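Local coordinates for uncharacterized protein (Bacteroides uniformis, PDB 4IYK) that is of unknown function but probably binds carbohydrate, with a transthyretin-like N-terminal domain followed by an E-set-like C-terminal one, at residues N196-I201 against A218-I223; V120-F125 against I177-I182; S16-I21 against S94-Y99; A71-R76 against F90-G95. One frame throughout, in Å; residues are numbered along the deposited sequence.

Contact 1: N196-I201 against A218-I223; sequences NYYFRI and APVVVI
With CG anti to its carbonyl carbon (chi1 -64°), Tyr198 lays its ring alongside Val222, whose CG2, anti to its own backbone N, is the branch carried over one ring face. That methyl sits 3.7 Å from the ring centroid, a CH-pi contact displaced toward the rim. Val220 reaches the same ring differently, its CG1 lying in the ring plane 3.4 Å from Tyr198 CD2. Were Tyr198 replaced by alanine, Val220 CG1 and Val222 CG2 would probably lose the ring that both methyls pack on. The backbones form the antiparallel hairpin of strands 196-206 and 216-224 in the C-terminal, E-set-like domain, where Tyr197 with Ile223 and Phe199 with Val221 are hydrogen-bonded pairs. Beyond them the pairing opens: water bridges Ile201 N and Pro219 O, its oxygen 2.9 Å from the former, before Ala218 N bonds to Ile201 O at 3.1 Å. On the opposite face from Tyr198, the Phe199 ring meets Ile223 obliquely, CE2 lying 4.0 Å from CB. Arg200 runs extended from CG to NE past Val220 CG2, and its guanidinium continues to the carbonyl oxygens of Ser32 and Val149, with Tyr217 as a cation-pi partner.

Contact 2: V120-F125 against I177-I182; sequences VITATF and IYTLSI
Phe125, the residue most covered here, turns its ring back across the neighbouring strand because CG lies between the backbone N and the carbonyl carbon (chi1 58°). The ring thereby slips beneath Tyr178, whose CB stands over one face, 3.8 Å from the centroid of the Phe125 ring, as a CH-pi contact. The nearest ring carbon is CZ of Phe125, 3.6 Å from that CB. The two aromatic planes are only 19° apart, yet the rings are slid past each other and barely overlap; it is the tyrosine's methylene, rather than its ring, that covers the phenylalanine ring. Leu180 comes from another direction, its CD1 near the plane of the Phe125 ring and 3.8 Å from CE1. Ile182 joins the same face, its CB opposite that of Ile121 at 4.3 Å, and packs onward against Leu141 and Phe199.

The other face is more polar. Thr122 OG1 and Ser181 OG are too far apart to bond directly but share a water, which donates to the threonine oxygen at 2.7 Å. Between the two faces six backbone hydrogen bonds join the strands, from pair 121-182 to pair 125-178. With strand 107-117 on its other edge, strand 120-129 is the middle member of a three-stranded antiparallel sheet whose apolar face packs on strands 135-144 and 196-206, the two-sheet sandwich expected of an E-set, immunoglobulin-like domain.

Contact 3: S16-I21 against S94-Y99; sequences SIHGSI and SGDNVY. With EDO (1,2-ethanediol), chain I.
Strand 16-21 and the weakly bonded strand 95-98 run parallel, at 21°, with His18 bonded through N to Asn97 O and through O to Tyr99 N. They belong to the three-stranded mixed sheet of the N-terminal domain, whose family is placed in the transthyretin clan, and strand 15-23 is its centre. On the face bearing Ser16, His18 and Asp96, the carboxylate is held at both oxygens. His18 NE2 donates to the syn lone pair of Asp96 OD2 at 3.0 Å, with ring and carboxylate planes 10° apart. Ser16 OG donates to Asp96 OD1 at 3.0 Å on the anti side. With CG between backbone N and carbonyl carbon (chi1 59°), the His18 ring swings across the neighbouring strand, where its CE1 touches Val98 CG2 at 3.6 Å. A leucine at His18 would probably deprive Asp96 OD2 of its imidazole donor and leave the carboxylate less fixed in rotation. The opposite face is more buried: Ile17 CD1 packs on Asn97 CB, while Asn97 ND2 donates to Ser16 O at 3.2 Å and also to Lys93 O. At the far end Tyr99 OH is hydrogen-bonded to O2 of a 1,2-ethanediol, 3.1 Å away and in the plane of the tyrosine ring.

Contact 4: A71-R76 against F90-G95; sequences ATYDVR and FVVKSG
Phe90 and Val75 meet on the apolar face of the pairing, and the phenylalanine can be followed outward from its backbone. Its CB lies 3.4 Å from Tyr73 O and also touches Val75 CG2. At CG, placed anti to the backbone N (chi1 -173°), the same valine methyl is 3.6 Å away. It stands over one ring face, nearer the CG end than the middle, and makes a CH-pi contact 3.9 Å from the centroid of the Phe90 ring. CD1 and CD2 flank that methyl at similar distances, so a single methyl covers the CG end of that one face. Farther out the ring leaves strand 71-76 behind: CE1 turns to Tyr99, with which Phe90 forms an edge-to-face pair, CE2 turns to Ile17, and CZ, at the tip, meets both Ile17 CD1 and Tyr99 CB; Trp55 also packs on this side chain.

The two segments belong to the antiparallel hairpin of strands 67-77 and 85-92, at one margin of a four-stranded sheet in the transthyretin-like domain. Tyr73 and Phe90 form a hydrogen-bonded pair, each backbone N reaching the other's O at 2.7 Å. Next to them Thr72 and Val91 form a non-hydrogen-bonded pair on the other face, with Thr72 OG1 resting 3.7 Å from Val91 CG2. Val92 N then donates to Ala71 O at 2.8 Å, whereas the return bond from Ala71 N is weak. On the Phe90 face, Val92 CG2 approaches the Tyr73 ring obliquely, 3.7 Å from CE1, while the phenol hydroxyl bonds to Phe69 O.

The four contacts fall into two pairs, one in each domain. Contacts 3 and 4 come first along the chain; their centres are 10 Å apart and they share Ser94 and Gly95, where the chain passes from strand 85-92 into strand 95-103 and so from one sheet to the other. Contacts 2 and 1 follow, 12 Å apart between centres, and their two sheets meet face to face through Phe199 and Ile201 against Ile121, Ala123, Phe125 and Ile182. Between the pairs nothing touches: the centres of contacts 2 and 4 are 43 Å apart. Each domain therefore has its own apolar interior packed between two sheets.

Contact 1: N196-I201 against A218-I223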
loop_
_atom_site.group_PDB
_atom_site.type_symbol
_atom_site.label_atom_id
_atom_site.label_comp_id
_atom_site.label_asym_id
_atom_site.label_seq_id
_atom_site.Cartn_x
_atom_site.Cartn_y
_atom_site.Cartn_z
ATOM N N ASN A 196 -13.434 -17.877 0.692
ATOM C CA ASN A 196 -12.077 -17.309 0.785
ATOM C C ASN A 196 -12.133 -15.798 0.950
ATOM O O ASN A 196 -12.860 -15.118 0.213
ATOM C CB ASN A 196 -11.243 -17.632 -0.475
ATOM C CG ASN A 196 -10.717 -19.032 -0.554
ATOM O OD1 ASN A 196 -9.978 -19.502 0.311
ATOM N ND2 ASN A 196 -11.008 -19.692 -1.654
ATOM N N TYR A 197 -11.356 -15.277 1.906
ATOM C CA TYR A 197 -11.211 -13.851 2.164
ATOM C C TYR A 197 -9.734 -13.483 2.263
ATOM O O TYR A 197 -8.884 -14.311 2.643
ATOM C CB TYR A 197 -11.977 -13.410 3.434
ATOM C CG TYR A 197 -13.468 -13.493 3.209
ATOM C CD1 TYR A 197 -14.162 -12.451 2.586
ATOM C CD2 TYR A 197 -14.169 -14.664 3.488
ATOM C CE1 TYR A 197 -15.527 -12.561 2.296
ATOM C CE2 TYR A 197 -15.541 -14.760 3.255
ATOM C CZ TYR A 197 -16.211 -13.711 2.648
ATOM O OH TYR A 197 -17.551 -13.846 2.370
ATOM N N TYR A 198 -9.449 -12.238 1.867
ATOM C CA TYR A 198 -8.123 -11.662 1.837
ATOM C C TYR A 198 -8.022 -10.602 2.937
ATOM O O TYR A 198 -8.915 -9.752 3.077
ATOM C CB TYR A 198 -7.849 -11.097 0.444
ATOM C CG TYR A 198 -7.826 -12.170 -0.638
ATOM C CD1 TYR A 198 -9.005 -12.775 -1.078
ATOM C CD2 TYR A 198 -6.623 -12.605 -1.195
ATOM C CE1 TYR A 198 -8.995 -13.737 -2.086
ATOM C CE2 TYR A 198 -6.603 -13.557 -2.221
ATOM C CZ TYR A 198 -7.790 -14.129 -2.651
ATOM O OH TYR A 198 -7.779 -15.105 -3.622
ATOM N N PHE A 199 -6.993 -10.748 3.780
ATOM C CA PHE A 199 -6.746 -9.884 4.940
ATOM C C PHE A 199 -5.446 -9.145 4.719
ATOM O O PHE A 199 -4.493 -9.705 4.161
ATOM C CB PHE A 199 -6.727 -10.707 6.249
ATOM C CG PHE A 199 -8.032 -11.415 6.513
ATOM C CD1 PHE A 199 -9.052 -10.787 7.230
ATOM C CD2 PHE A 199 -8.281 -12.673 5.975
ATOM C CE1 PHE A 199 -10.290 -11.420 7.421
ATOM C CE2 PHE A 199 -9.512 -13.310 6.179
ATOM C CZ PHE A 199 -10.513 -12.676 6.889
ATOM N N ARG A 200 -5.424 -7.876 5.088
ATOM C CA ARG A 200 -4.239 -7.052 4.862
ATOM C C ARG A 200 -4.019 -6.072 5.999
ATOM O O ARG A 200 -4.871 -5.224 6.293
ATOM C CB ARG A 200 -4.373 -6.302 3.525
ATOM C CG ARG A 200 -3.057 -5.772 2.940
ATOM C CD ARG A 200 -3.382 -4.920 1.723
ATOM N NE ARG A 200 -2.207 -4.622 0.893
ATOM C CZ ARG A 200 -2.201 -3.743 -0.108
ATOM N NH1 ARG A 200 -3.297 -3.077 -0.418
ATOM N NH2 ARG A 200 -1.096 -3.532 -0.807
ATOM N N ILE A 201 -2.863 -6.192 6.650
ATOM C CA ILE A 201 -2.471 -5.261 7.713
ATOM C C ILE A 201 -2.091 -3.940 7.042
ATOM O O ILE A 201 -1.271 -3.963 6.129
ATOM C CB ILE A 201 -1.264 -5.799 8.535
ATOM C CG1 ILE A 201 -1.605 -7.096 9.271
ATOM C CG2 ILE A 201 -0.702 -4.698 9.515
ATOM C CD1 ILE A 201 -0.366 -7.976 9.595
ATOM N N ALA A 218 1.356 -4.579 4.688
ATOM C CA ALA A 218 2.020 -5.868 4.688
ATOM C C ALA A 218 1.408 -6.662 3.513
ATOM O O ALA A 218 0.347 -6.259 3.044
ATOM C CB ALA A 218 1.773 -6.589 6.002
ATOM N N PRO A 219 2.032 -7.737 2.982
ATOM C CA PRO A 219 1.391 -8.474 1.868
ATOM C C PRO A 219 0.054 -9.127 2.294
ATOM O O PRO A 219 -0.132 -9.473 3.469
ATOM C CB PRO A 219 2.446 -9.535 1.481
ATOM C CG PRO A 219 3.747 -9.021 2.063
ATOM C CD PRO A 219 3.327 -8.346 3.346
ATOM N N VAL A 220 -0.879 -9.247 1.343
ATOM C CA VAL A 220 -2.214 -9.856 1.525
ATOM C C VAL A 220 -2.082 -11.338 1.970
ATOM O O VAL A 220 -1.209 -12.059 1.480
ATOM C CB VAL A 220 -3.035 -9.730 0.219
ATOM C CG1 VAL A 220 -4.295 -10.586 0.268
ATOM C CG2 VAL A 220 -3.393 -8.284 -0.064
ATOM N N VAL A 221 -2.936 -11.772 2.931
ATOM C CA VAL A 221 -3.007 -13.152 3.432
ATOM C C VAL A 221 -4.425 -13.684 3.122
ATOM O O VAL A 221 -5.402 -13.113 3.596
ATOM C CB VAL A 221 -2.665 -13.258 4.938
ATOM C CG1 VAL A 221 -2.773 -14.705 5.445
ATOM C CG2 VAL A 221 -1.279 -12.677 5.234
ATOM N N VAL A 222 -4.528 -14.727 2.294
ATOM C CA VAL A 222 -5.816 -15.361 1.937
ATOM C C VAL A 222 -6.109 -16.420 2.991
ATOM O O VAL A 222 -5.208 -17.157 3.383
ATOM C CB VAL A 222 -5.883 -15.928 0.474
ATOM C CG1 VAL A 222 -4.845 -17.038 0.217
ATOM C CG2 VAL A 222 -7.298 -16.404 0.110
ATOM N N ILE A 223 -7.361 -16.476 3.477
ATOM C CA ILE A 223 -7.799 -17.463 4.474
ATOM C C ILE A 223 -9.161 -18.001 4.059
ATOM O O ILE A 223 -10.061 -17.216 3.731
ATOM C CB ILE A 223 -7.833 -16.894 5.935
ATOM C CG1 ILE A 223 -6.427 -16.352 6.383
ATOM C CG2 ILE A 223 -8.357 -17.960 6.912
ATOM C CD1 ILE A 223 -6.329 -15.681 7.733
HETATM O O HOH W 1 1.136 -5.094 -0.107
HETATM O O HOH W 2 -1.302 -8.468 5.802
#

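Contact 2: V120-F125 against I177-I182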
loop_
_atom_site.group_PDB
_atom_site.type_symbol
_atom_site.label_atom_id
_atom_site.label_comp_id
_atom_site.label_asym_id
_atom_site.label_seq_id
_atom_site.Cartn_x
_atom_site.Cartn_y
_atom_site.Cartn_z
ATOM N N VAL A 120 -11.797 -16.652 15.197
ATOM C CA VAL A 120 -11.232 -15.297 15.245
ATOM C C VAL A 120 -10.047 -15.214 14.295
ATOM O O VAL A 120 -9.211 -16.116 14.270
ATOM C CB VAL A 120 -10.821 -14.865 16.687
ATOM C CG1 VAL A 120 -10.197 -13.462 16.692
ATOM C CG2 VAL A 120 -11.992 -14.920 17.666
ATOM N N ILE A 121 -9.976 -14.116 13.532
ATOM C CA ILE A 121 -8.849 -13.775 12.675
ATOM C C ILE A 121 -7.977 -12.841 13.513
ATOM O O ILE A 121 -8.480 -11.829 13.983
ATOM C CB ILE A 121 -9.279 -13.143 11.318
ATOM C CG1 ILE A 121 -10.333 -14.016 10.573
ATOM C CG2 ILE A 121 -8.047 -12.840 10.441
ATOM C CD1 ILE A 121 -9.881 -15.375 10.085
ATOM N N THR A 122 -6.697 -13.202 13.747
ATOM C CA THR A 122 -5.768 -12.378 14.528
ATOM C C THR A 122 -4.552 -11.983 13.687
ATOM O O THR A 122 -3.923 -12.840 13.069
ATOM C CB THR A 122 -5.336 -13.096 15.832
ATOM O OG1 THR A 122 -6.485 -13.226 16.657
ATOM C CG2 THR A 122 -4.286 -12.314 16.626
ATOM N N ALA A 123 -4.195 -10.683 13.730
ATOM C CA ALA A 123 -3.023 -10.133 13.061
ATOM C C ALA A 123 -2.013 -9.689 14.112
ATOM O O ALA A 123 -2.403 -9.098 15.117
ATOM C CB ALA A 123 -3.420 -8.957 12.171
ATOM N N THR A 124 -0.742 -10.066 13.937
ATOM C CA THR A 124 0.362 -9.677 14.822
ATOM C C THR A 124 1.468 -9.146 13.939
ATOM O O THR A 124 1.677 -9.648 12.826
ATOM C CB THR A 124 0.823 -10.807 15.760
ATOM O OG1 THR A 124 1.222 -11.935 14.985
ATOM C CG2 THR A 124 -0.240 -11.197 16.779
ATOM N N PHE A 125 2.132 -8.081 14.403
ATOM C CA PHE A 125 3.139 -7.379 13.619
ATOM C C PHE A 125 3.858 -6.311 14.440
ATOM O O PHE A 125 3.424 -5.923 15.526
ATOM C CB PHE A 125 2.486 -6.706 12.357
ATOM C CG PHE A 125 1.373 -5.719 12.653
ATOM C CD1 PHE A 125 0.074 -6.157 12.904
ATOM C CD2 PHE A 125 1.625 -4.350 12.693
ATOM C CE1 PHE A 125 -0.948 -5.242 13.193
ATOM C CE2 PHE A 125 0.591 -3.437 12.959
ATOM C CZ PHE A 125 -0.685 -3.890 13.196
ATOM N N ILE A 177 4.895 -4.867 19.801
ATOM C CA ILE A 177 4.064 -5.843 19.102
ATOM C C ILE A 177 2.626 -5.349 19.112
ATOM O O ILE A 177 2.051 -5.087 20.178
ATOM C CB ILE A 177 4.179 -7.293 19.659
ATOM C CG1 ILE A 177 5.655 -7.741 19.928
ATOM C CG2 ILE A 177 3.397 -8.293 18.776
ATOM C CD1 ILE A 177 6.561 -8.023 18.676
ATOM N N TYR A 178 2.051 -5.223 17.912
ATOM C CA TYR A 178 0.663 -4.810 17.739
ATOM C C TYR A 178 -0.195 -6.025 17.434
ATOM O O TYR A 178 0.269 -6.947 16.774
ATOM C CB TYR A 178 0.541 -3.758 16.628
ATOM C CG TYR A 178 1.203 -2.436 16.951
ATOM C CD1 TYR A 178 0.507 -1.431 17.619
ATOM C CD2 TYR A 178 2.508 -2.167 16.549
ATOM C CE1 TYR A 178 1.098 -0.199 17.892
ATOM C CE2 TYR A 178 3.113 -0.943 16.824
ATOM C CZ TYR A 178 2.401 0.041 17.492
ATOM O OH TYR A 178 2.975 1.255 17.770
ATOM N N THR A 179 -1.433 -6.039 17.946
ATOM C CA THR A 179 -2.419 -7.107 17.689
ATOM C C THR A 179 -3.737 -6.487 17.253
ATOM O O THR A 179 -4.221 -5.555 17.898
ATOM C CB THR A 179 -2.603 -7.996 18.950
ATOM O OG1 THR A 179 -1.334 -8.559 19.311
ATOM C CG2 THR A 179 -3.608 -9.130 18.735
ATOM N N LEU A 180 -4.318 -7.004 16.153
ATOM C CA LEU A 180 -5.644 -6.635 15.641
ATOM C C LEU A 180 -6.451 -7.919 15.478
ATOM O O LEU A 180 -5.876 -8.979 15.248
ATOM C CB LEU A 180 -5.599 -5.803 14.338
ATOM C CG LEU A 180 -4.875 -4.440 14.457
ATOM C CD1 LEU A 180 -4.507 -3.912 13.100
ATOM C CD2 LEU A 180 -5.698 -3.405 15.272
ATOM N N SER A 181 -7.768 -7.834 15.667
ATOM C CA SER A 181 -8.661 -8.993 15.653
ATOM C C SER A 181 -9.950 -8.747 14.921
ATOM O O SER A 181 -10.521 -7.648 15.018
ATOM C CB SER A 181 -9.037 -9.372 17.091
ATOM O OG SER A 181 -8.007 -10.072 17.759
ATOM N N ILE A 182 -10.479 -9.827 14.298
ATOM C CA ILE A 182 -11.806 -9.874 13.698
ATOM C C ILE A 182 -12.508 -11.127 14.254
ATOM O O ILE A 182 -11.999 -12.237 14.091
ATOM C CB ILE A 182 -11.840 -9.829 12.148
ATOM C CG1 ILE A 182 -11.132 -8.558 11.588
ATOM C CG2 ILE A 182 -13.306 -9.898 11.648
ATOM C CD1 ILE A 182 -10.594 -8.739 10.164
HETATM O O HOH W 3 -7.106 -12.179 19.072
#

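Contact 3: S16-I21 against S94-Y99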
loop_
_atom_site.group_PDB
_atom_site.type_symbol
_atom_site.label_atom_id
_atom_site.label_comp_id
_atom_site.label_asym_id
_atom_site.label_seq_id
_atom_site.Cartn_x
_atom_site.Cartn_y
_atom_site.Cartn_z
ATOM N N SER A 16 5.472 0.563 -24.494
ATOM C CA SER A 16 4.884 -0.062 -23.304
ATOM C C SER A 16 5.895 0.069 -22.181
ATOM O O SER A 16 7.080 0.226 -22.462
ATOM C CB SER A 16 4.502 -1.519 -23.561
ATOM O OG SER A 16 5.596 -2.257 -24.088
ATOM N N ILE A 17 5.431 0.103 -20.929
ATOM C CA ILE A 17 6.325 0.244 -19.781
ATOM C C ILE A 17 5.750 -0.535 -18.595
ATOM O O ILE A 17 4.539 -0.594 -18.392
ATOM C CB ILE A 17 6.627 1.737 -19.433
ATOM C CG1 ILE A 17 7.751 1.846 -18.373
ATOM C CG2 ILE A 17 5.338 2.533 -19.022
ATOM C CD1 ILE A 17 8.630 3.140 -18.493
ATOM N N HIS A 18 6.626 -1.175 -17.847
ATOM C CA HIS A 18 6.241 -1.936 -16.657
ATOM C C HIS A 18 7.403 -1.830 -15.673
ATOM O O HIS A 18 8.498 -1.420 -16.061
ATOM C CB HIS A 18 5.891 -3.403 -16.997
ATOM C CG HIS A 18 7.028 -4.122 -17.649
ATOM N ND1 HIS A 18 7.934 -4.871 -16.905
ATOM C CD2 HIS A 18 7.444 -4.086 -18.939
ATOM C CE1 HIS A 18 8.842 -5.295 -17.775
ATOM N NE2 HIS A 18 8.595 -4.840 -19.008
ATOM N N GLY A 19 7.155 -2.183 -14.429
ATOM C CA GLY A 19 8.157 -2.105 -13.380
ATOM C C GLY A 19 7.550 -2.228 -12.007
ATOM O O GLY A 19 6.393 -2.630 -11.863
ATOM N N SER A 20 8.333 -1.859 -10.986
ATOM C CA SER A 20 7.908 -2.030 -9.610
ATOM C C SER A 20 8.244 -0.859 -8.744
ATOM O O SER A 20 9.221 -0.154 -9.009
ATOM C CB SER A 20 8.597 -3.268 -9.020
ATOM O OG SER A 20 8.215 -4.463 -9.681
ATOM N N ILE A 21 7.435 -0.663 -7.677
ATOM C CA ILE A 21 7.716 0.306 -6.612
ATOM C C ILE A 21 8.456 -0.513 -5.568
ATOM O O ILE A 21 7.887 -1.470 -5.013
ATOM C CB ILE A 21 6.465 1.043 -6.036
ATOM C CG1 ILE A 21 5.581 1.718 -7.155
ATOM C CG2 ILE A 21 6.900 2.076 -4.945
ATOM C CD1 ILE A 21 6.333 2.802 -8.119
ATOM N N SER A 94 11.014 3.556 -27.837
ATOM C CA SER A 94 10.078 2.850 -28.708
ATOM C C SER A 94 10.124 1.359 -28.328
ATOM O O SER A 94 11.201 0.836 -28.045
ATOM C CB SER A 94 10.454 3.078 -30.172
ATOM O OG SER A 94 9.488 2.565 -31.075
ATOM N N GLY A 95 8.963 0.728 -28.229
ATOM C CA GLY A 95 8.853 -0.669 -27.814
ATOM C C GLY A 95 8.680 -0.849 -26.314
ATOM O O GLY A 95 8.098 0.013 -25.642
ATOM N N ASP A 96 9.199 -1.967 -25.765
ATOM C CA ASP A 96 9.056 -2.253 -24.337
ATOM C C ASP A 96 10.132 -1.572 -23.499
ATOM O O ASP A 96 11.275 -1.434 -23.928
ATOM C CB ASP A 96 9.028 -3.761 -24.047
ATOM C CG ASP A 96 8.557 -4.092 -22.635
ATOM O OD1 ASP A 96 7.526 -3.504 -22.190
ATOM O OD2 ASP A 96 9.233 -4.903 -21.957
ATOM N N ASN A 97 9.735 -1.140 -22.296
ATOM C CA ASN A 97 10.564 -0.448 -21.313
ATOM C C ASN A 97 10.344 -1.024 -19.931
ATOM O O ASN A 97 9.214 -1.394 -19.582
ATOM C CB ASN A 97 10.232 1.052 -21.284
ATOM C CG ASN A 97 10.554 1.790 -22.553
ATOM O OD1 ASN A 97 11.533 2.515 -22.624
ATOM N ND2 ASN A 97 9.695 1.685 -23.559
ATOM N N VAL A 98 11.407 -1.074 -19.125
ATOM C CA VAL A 98 11.269 -1.574 -17.758
ATOM C C VAL A 98 11.908 -0.516 -16.827
ATOM O O VAL A 98 12.888 0.087 -17.223
ATOM C CB VAL A 98 11.844 -3.034 -17.602
ATOM C CG1 VAL A 98 13.329 -3.118 -17.955
ATOM C CG2 VAL A 98 11.580 -3.602 -16.216
ATOM N N TYR A 99 11.268 -0.190 -15.669
ATOM C CA TYR A 99 11.840 0.776 -14.719
ATOM C C TYR A 99 11.258 0.580 -13.315
ATOM O O TYR A 99 10.042 0.700 -13.078
ATOM C CB TYR A 99 11.670 2.245 -15.165
ATOM C CG TYR A 99 12.562 3.220 -14.413
ATOM C CD1 TYR A 99 12.174 3.745 -13.181
ATOM C CD2 TYR A 99 13.785 3.626 -14.939
ATOM C CE1 TYR A 99 12.986 4.643 -12.488
ATOM C CE2 TYR A 99 14.604 4.535 -14.258
ATOM C CZ TYR A 99 14.196 5.043 -13.032
ATOM O OH TYR A 99 14.987 5.931 -12.341
HETATM C C1 EDO I . 14.867 7.197 -7.427
HETATM O O1 EDO I . 14.899 7.028 -6.010
HETATM C C2 EDO I . 14.078 6.033 -8.093
HETATM O O2 EDO I . 14.001 6.272 -9.474
#

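Contact 4: A71-R76 against F90-G95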
loop_
_atom_site.group_PDB
_atom_site.type_symbol
_atom_site.label_atom_id
_atom_site.label_comp_id
_atom_site.label_asym_id
_atom_site.label_seq_id
_atom_site.Cartn_x
_atom_site.Cartn_y
_atom_site.Cartn_z
ATOM N N ALA A 71 8.810 9.032 -25.845
ATOM C CA ALA A 71 9.135 10.442 -25.578
ATOM C C ALA A 71 9.993 10.567 -24.318
ATOM O O ALA A 71 10.317 9.554 -23.695
ATOM C CB ALA A 71 7.839 11.240 -25.400
ATOM N N THR A 72 10.351 11.807 -23.940
ATOM C CA THR A 72 11.090 12.126 -22.713
ATOM C C THR A 72 10.097 12.796 -21.754
ATOM O O THR A 72 9.331 13.668 -22.169
ATOM C CB THR A 72 12.319 12.980 -23.025
ATOM O OG1 THR A 72 13.137 12.250 -23.936
ATOM C CG2 THR A 72 13.128 13.318 -21.777
ATOM N N TYR A 73 10.095 12.362 -20.484
ATOM C CA TYR A 73 9.149 12.835 -19.476
ATOM C C TYR A 73 9.794 13.333 -18.187
ATOM O O TYR A 73 10.931 13.001 -17.871
ATOM C CB TYR A 73 8.210 11.662 -19.075
ATOM C CG TYR A 73 7.339 11.111 -20.181
ATOM C CD1 TYR A 73 7.818 10.138 -21.054
ATOM C CD2 TYR A 73 6.013 11.506 -20.311
ATOM C CE1 TYR A 73 7.014 9.616 -22.068
ATOM C CE2 TYR A 73 5.196 10.989 -21.317
ATOM C CZ TYR A 73 5.700 10.040 -22.194
ATOM O OH TYR A 73 4.904 9.536 -23.193
ATOM N N ASP A 74 8.998 14.044 -17.400
ATOM C CA ASP A 74 9.274 14.395 -16.019
ATOM C C ASP A 74 8.321 13.562 -15.189
ATOM O O ASP A 74 7.114 13.628 -15.433
ATOM C CB ASP A 74 9.084 15.891 -15.761
ATOM C CG ASP A 74 10.093 16.759 -16.478
ATOM O OD1 ASP A 74 11.292 16.380 -16.507
ATOM O OD2 ASP A 74 9.685 17.808 -17.023
ATOM N N VAL A 75 8.836 12.745 -14.263
ATOM C CA VAL A 75 7.996 11.868 -13.416
ATOM C C VAL A 75 7.895 12.506 -12.036
ATOM O O VAL A 75 8.880 13.042 -11.536
ATOM C CB VAL A 75 8.516 10.399 -13.358
ATOM C CG1 VAL A 75 7.676 9.530 -12.424
ATOM C CG2 VAL A 75 8.582 9.774 -14.743
ATOM N N ARG A 76 6.714 12.443 -11.426
ATOM C CA ARG A 76 6.464 13.029 -10.120
ATOM C C ARG A 76 5.673 12.081 -9.213
ATOM O O ARG A 76 4.643 11.544 -9.627
ATOM C CB ARG A 76 5.691 14.337 -10.321
ATOM C CG ARG A 76 5.514 15.188 -9.089
ATOM C CD ARG A 76 4.785 16.470 -9.444
ATOM N NE ARG A 76 5.645 17.417 -10.160
ATOM C CZ ARG A 76 6.392 18.343 -9.567
ATOM N NH1 ARG A 76 6.402 18.450 -8.243
ATOM N NH2 ARG A 76 7.134 19.174 -10.294
ATOM N N PHE A 90 13.111 11.416 -17.908
ATOM C CA PHE A 90 12.757 10.006 -17.957
ATOM C C PHE A 90 12.449 9.643 -19.414
ATOM O O PHE A 90 11.435 10.088 -19.953
ATOM C CB PHE A 90 11.544 9.783 -17.032
ATOM C CG PHE A 90 11.119 8.351 -16.818
ATOM C CD1 PHE A 90 11.637 7.605 -15.762
ATOM C CD2 PHE A 90 10.134 7.775 -17.613
ATOM C CE1 PHE A 90 11.199 6.293 -15.526
ATOM C CE2 PHE A 90 9.715 6.455 -17.389
ATOM C CZ PHE A 90 10.255 5.721 -16.352
ATOM N N VAL A 91 13.336 8.875 -20.066
ATOM C CA VAL A 91 13.178 8.516 -21.479
ATOM C C VAL A 91 12.379 7.212 -21.635
ATOM O O VAL A 91 12.739 6.167 -21.078
ATOM C CB VAL A 91 14.546 8.451 -22.236
ATOM C CG1 VAL A 91 14.383 7.960 -23.675
ATOM C CG2 VAL A 91 15.250 9.803 -22.223
ATOM N N VAL A 92 11.290 7.296 -22.410
ATOM C CA VAL A 92 10.483 6.139 -22.774
ATOM C C VAL A 92 10.886 5.820 -24.216
ATOM O O VAL A 92 10.601 6.601 -25.120
ATOM C CB VAL A 92 8.956 6.341 -22.577
ATOM C CG1 VAL A 92 8.153 5.232 -23.261
ATOM C CG2 VAL A 92 8.600 6.422 -21.094
ATOM N N LYS A 93 11.605 4.714 -24.413
ATOM C CA LYS A 93 12.049 4.281 -25.740
ATOM C C LYS A 93 10.908 3.588 -26.495
ATOM O O LYS A 93 9.966 3.073 -25.874
ATOM C CB LYS A 93 13.262 3.332 -25.628
ATOM C CG LYS A 93 14.559 4.043 -25.265
ATOM C CD LYS A 93 15.785 3.302 -25.788
ATOM C CE LYS A 93 17.046 4.130 -25.677
ATOM N NZ LYS A 93 18.217 3.439 -26.277
ATOM N N SER A 94 11.014 3.556 -27.837
ATOM C CA SER A 94 10.078 2.850 -28.708
ATOM C C SER A 94 10.124 1.359 -28.328
ATOM O O SER A 94 11.201 0.836 -28.045
ATOM C CB SER A 94 10.454 3.078 -30.172
ATOM O OG SER A 94 9.488 2.565 -31.075
ATOM N N GLY A 95 8.963 0.728 -28.229
ATOM C CA GLY A 95 8.853 -0.669 -27.814
ATOM C C GLY A 95 8.680 -0.849 -26.314
ATOM O O GLY A 95 8.098 0.013 -25.642
#